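Local coordinates for hemopexin fold protein CP4 (Vigna unguiculata, PDB 3OYO), which adopts a four-bladed hemopexin-type beta-propeller fold in cowpea seeds and binds calcium, though its precise physiological function remains uncertain, at residues D157-L162 / A202-G207. Residues are numbered along the deposited sequence; the frame is centred on the assembly and turned at random.
Sequences DGFPVL and ADTLVG
Thr204 meets the ring of Phe159 at its edge, close to the ring plane, with OG1 3.3 Å from CD1, and this pair lies in a seam that illustrates how two propeller blades join through their loops. With OG1 anti to its own carbonyl carbon (chi1 -60°), the threonine sets its hydroxyl against the ring while CG2 lies 4.0 Å from Val161 CG2. The hydroxyl's hydrogen bond is made instead to the carbonyl oxygen of Lys201, which ties the side chain back to the turn that precedes the strand.

Farther along, the side chains of Val161 and Val206 pass alongside one another, pointing opposite ways, Val161 CB resting 3.6 Å from Val206 CG1. Both methyls of Val161 also lean on the backbone of Thr204, with Val161 CG2 3.5 Å from Thr204 O. The second methyl of Val206, CG2, is anti to its backbone N and thereby turned to Leu162, whose CD2 it meets obliquely at 4.0 Å. At the other end, Pro160 lays the CD corner of its ring over Ala202, 3.6 Å from CA. Between these apolar patches a single water links the two backbones, accepting from Val161 N and donating to Ala202 O. Replacing Thr204 with a glycine would probably open a gap at the Phe159 edge and beside Val161 CG2, and leave the turn without its hydroxyl tie to Lys201.

The seam joins the turn after helix 155-158, which follows strand 147-154, to the approach to, and first part of, strand 205-211, an edge strand of the fourth sheet. Phe159 reaches back over the third sheet, packing on Tyr131 and Phe133 of strand 129-134 and edge-to-face with Tyr138, whereas Thr204 and Val206 pack on strand 190-195, the neighbour of strand 205-211, both touching Ile194.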
ATOM      1  N   ASP A 157     -12.266   4.975  15.189  1.00 20.21           N
ATOM      2  CA  ASP A 157     -13.612   4.422  15.378  1.00 20.07           C
ATOM      3  C   ASP A 157     -13.802   3.077  14.700  1.00 19.80           C
ATOM      4  O   ASP A 157     -14.386   2.155  15.295  1.00 21.71           O
ATOM      5  CB  ASP A 157     -14.669   5.386  14.859  1.00 21.50           C
ATOM      6  CG  ASP A 157     -14.662   6.673  15.603  1.00 23.98           C
ATOM      7  OD1 ASP A 157     -14.472   6.651  16.829  1.00 27.76           O
ATOM      8  OD2 ASP A 157     -14.845   7.729  14.978  1.00 28.52           O
ATOM      9  N   GLY A 158     -13.317   2.966  13.470  1.00 16.50           N
ATOM     10  CA  GLY A 158     -13.428   1.709  12.741  1.00 15.32           C
ATOM     11  C   GLY A 158     -12.534   0.622  13.284  1.00 13.83           C
ATOM     12  O   GLY A 158     -12.864  -0.563  13.166  1.00 15.34           O
ATOM     13  N   PHE A 159     -11.398   1.015  13.869  1.00 11.97           N
ATOM     14  CA  PHE A 159     -10.381   0.075  14.412  1.00 10.94           C
ATOM     15  C   PHE A 159     -10.063   0.475  15.848  1.00 11.60           C
ATOM     16  O   PHE A 159      -9.082   1.178  16.099  1.00 10.68           O
ATOM     17  CB  PHE A 159      -9.081   0.178  13.628  1.00 11.47           C
ATOM     18  CG  PHE A 159      -9.183  -0.235  12.183  1.00 10.94           C
ATOM     19  CD1 PHE A 159      -8.935  -1.547  11.808  1.00 11.56           C
ATOM     20  CD2 PHE A 159      -9.549   0.691  11.203  1.00 12.62           C
ATOM     21  CE1 PHE A 159      -8.993  -1.937  10.469  1.00 11.76           C
ATOM     22  CE2 PHE A 159      -9.630   0.334   9.849  1.00 11.95           C
ATOM     23  CZ  PHE A 159      -9.347  -0.983   9.480  1.00 13.36           C
ATOM     24  N   PRO A 160     -10.900   0.076  16.819  1.00 11.68           N
ATOM     25  CA  PRO A 160     -10.590   0.540  18.193  1.00 12.73           C
ATOM     26  C   PRO A 160      -9.202   0.187  18.747  1.00 12.34           C
ATOM     27  O   PRO A 160      -8.642   0.965  19.521  1.00 12.59           O
ATOM     28  CB  PRO A 160     -11.711  -0.081  19.051  1.00 13.94           C
ATOM     29  CG  PRO A 160     -12.261  -1.150  18.221  1.00 14.69           C
ATOM     30  CD  PRO A 160     -12.133  -0.704  16.776  1.00 13.43           C
ATOM     31  N   VAL A 161      -8.612  -0.932  18.338  1.00 15.52           N
ATOM     32  CA  VAL A 161      -7.231  -1.240  18.786  1.00 16.15           C
ATOM     33  C   VAL A 161      -6.189  -0.237  18.289  1.00 15.66           C
ATOM     34  O   VAL A 161      -5.129  -0.068  18.906  1.00 14.73           O
ATOM     35  CB  VAL A 161      -6.784  -2.671  18.404  1.00 17.00           C
ATOM     36  CG1 VAL A 161      -7.522  -3.657  19.222  1.00 18.44           C
ATOM     37  CG2 VAL A 161      -6.901  -2.924  16.873  1.00 17.94           C
ATOM     38  N   LEU A 162      -6.473   0.434  17.170  1.00 12.40           N
ATOM     39  CA  LEU A 162      -5.542   1.467  16.652  1.00 12.10           C
ATOM     40  C   LEU A 162      -5.783   2.821  17.292  1.00 11.87           C
ATOM     41  O   LEU A 162      -4.973   3.718  17.180  1.00 10.39           O
ATOM     42  CB  LEU A 162      -5.620   1.585  15.120  1.00 10.00           C
ATOM     43  CG  LEU A 162      -5.218   0.346  14.348  1.00  8.32           C
ATOM     44  CD1 LEU A 162      -5.273   0.637  12.847  1.00  8.46           C
ATOM     45  CD2 LEU A 162      -3.839  -0.074  14.788  1.00  8.16           C
ATOM     46  N   ALA A 202     -13.849  -3.659  13.966  1.00 27.82           N
ATOM     47  CA  ALA A 202     -13.759  -3.602  15.427  1.00 28.39           C
ATOM     48  C   ALA A 202     -13.051  -4.835  16.018  1.00 28.57           C
ATOM     49  O   ALA A 202     -12.408  -4.738  17.063  1.00 32.83           O
ATOM     50  CB  ALA A 202     -15.158  -3.416  16.037  1.00 28.44           C
ATOM     51  N   ASP A 203     -13.141  -5.974  15.325  1.00 29.15           N
ATOM     52  CA  ASP A 203     -12.467  -7.218  15.725  1.00 28.85           C
ATOM     53  C   ASP A 203     -11.004  -7.398  15.222  1.00 27.49           C
ATOM     54  O   ASP A 203     -10.483  -8.511  15.174  1.00 31.03           O
ATOM     55  CB  ASP A 203     -13.328  -8.398  15.300  1.00 32.84           C
ATOM     56  CG  ASP A 203     -14.427  -8.672  16.287  1.00 36.02           C
ATOM     57  OD1 ASP A 203     -14.087  -9.054  17.427  1.00 40.56           O
ATOM     58  OD2 ASP A 203     -15.603  -8.461  15.954  1.00 38.00           O
ATOM     59  N   THR A 204     -10.366  -6.288  14.859  1.00 20.80           N
ATOM     60  CA  THR A 204      -8.969  -6.279  14.425  1.00 18.96           C
ATOM     61  C   THR A 204      -8.074  -6.599  15.611  1.00 17.97           C
ATOM     62  O   THR A 204      -8.280  -6.087  16.736  1.00 21.38           O
ATOM     63  CB  THR A 204      -8.609  -4.908  13.802  1.00 19.77           C
ATOM     64  OG1 THR A 204      -9.467  -4.692  12.690  1.00 19.73           O
ATOM     65  CG2 THR A 204      -7.134  -4.812  13.332  1.00 17.91           C
ATOM     66  N   LEU A 205      -7.104  -7.481  15.347  1.00 16.16           N
ATOM     67  CA  LEU A 205      -6.036  -7.772  16.309  1.00 14.86           C
ATOM     68  C   LEU A 205      -4.805  -6.997  15.911  1.00 15.22           C
ATOM     69  O   LEU A 205      -4.531  -6.839  14.753  1.00 14.84           O
ATOM     70  CB  LEU A 205      -5.712  -9.262  16.388  1.00 11.53           C
ATOM     71  CG  LEU A 205      -6.866 -10.252  16.574  1.00 10.58           C
ATOM     72  CD1 LEU A 205      -6.286 -11.613  16.578  1.00  9.32           C
ATOM     73  CD2 LEU A 205      -7.643 -10.011  17.881  1.00  8.97           C
ATOM     74  N   VAL A 206      -4.078  -6.494  16.895  1.00 18.73           N
ATOM     75  CA  VAL A 206      -2.890  -5.703  16.631  1.00 18.15           C
ATOM     76  C   VAL A 206      -1.726  -6.218  17.483  1.00 18.67           C
ATOM     77  O   VAL A 206      -1.930  -6.695  18.612  1.00 19.16           O
ATOM     78  CB  VAL A 206      -3.151  -4.184  16.856  1.00 11.45           C
ATOM     79  CG1 VAL A 206      -3.369  -3.872  18.291  1.00 10.01           C
ATOM     80  CG2 VAL A 206      -2.031  -3.359  16.309  1.00  9.10           C
ATOM     81  N   GLY A 207      -0.524  -6.145  16.906  1.00 15.77           N
ATOM     82  CA  GLY A 207       0.718  -6.607  17.555  1.00 15.73           C
ATOM     83  C   GLY A 207       1.324  -5.414  18.235  1.00 16.52           C
ATOM     84  O   GLY A 207       0.780  -4.325  18.113  1.00 16.20           O
TER
HETATM   85  O   HOH W   1      -9.985  -3.018  16.511  1.00 23.13           O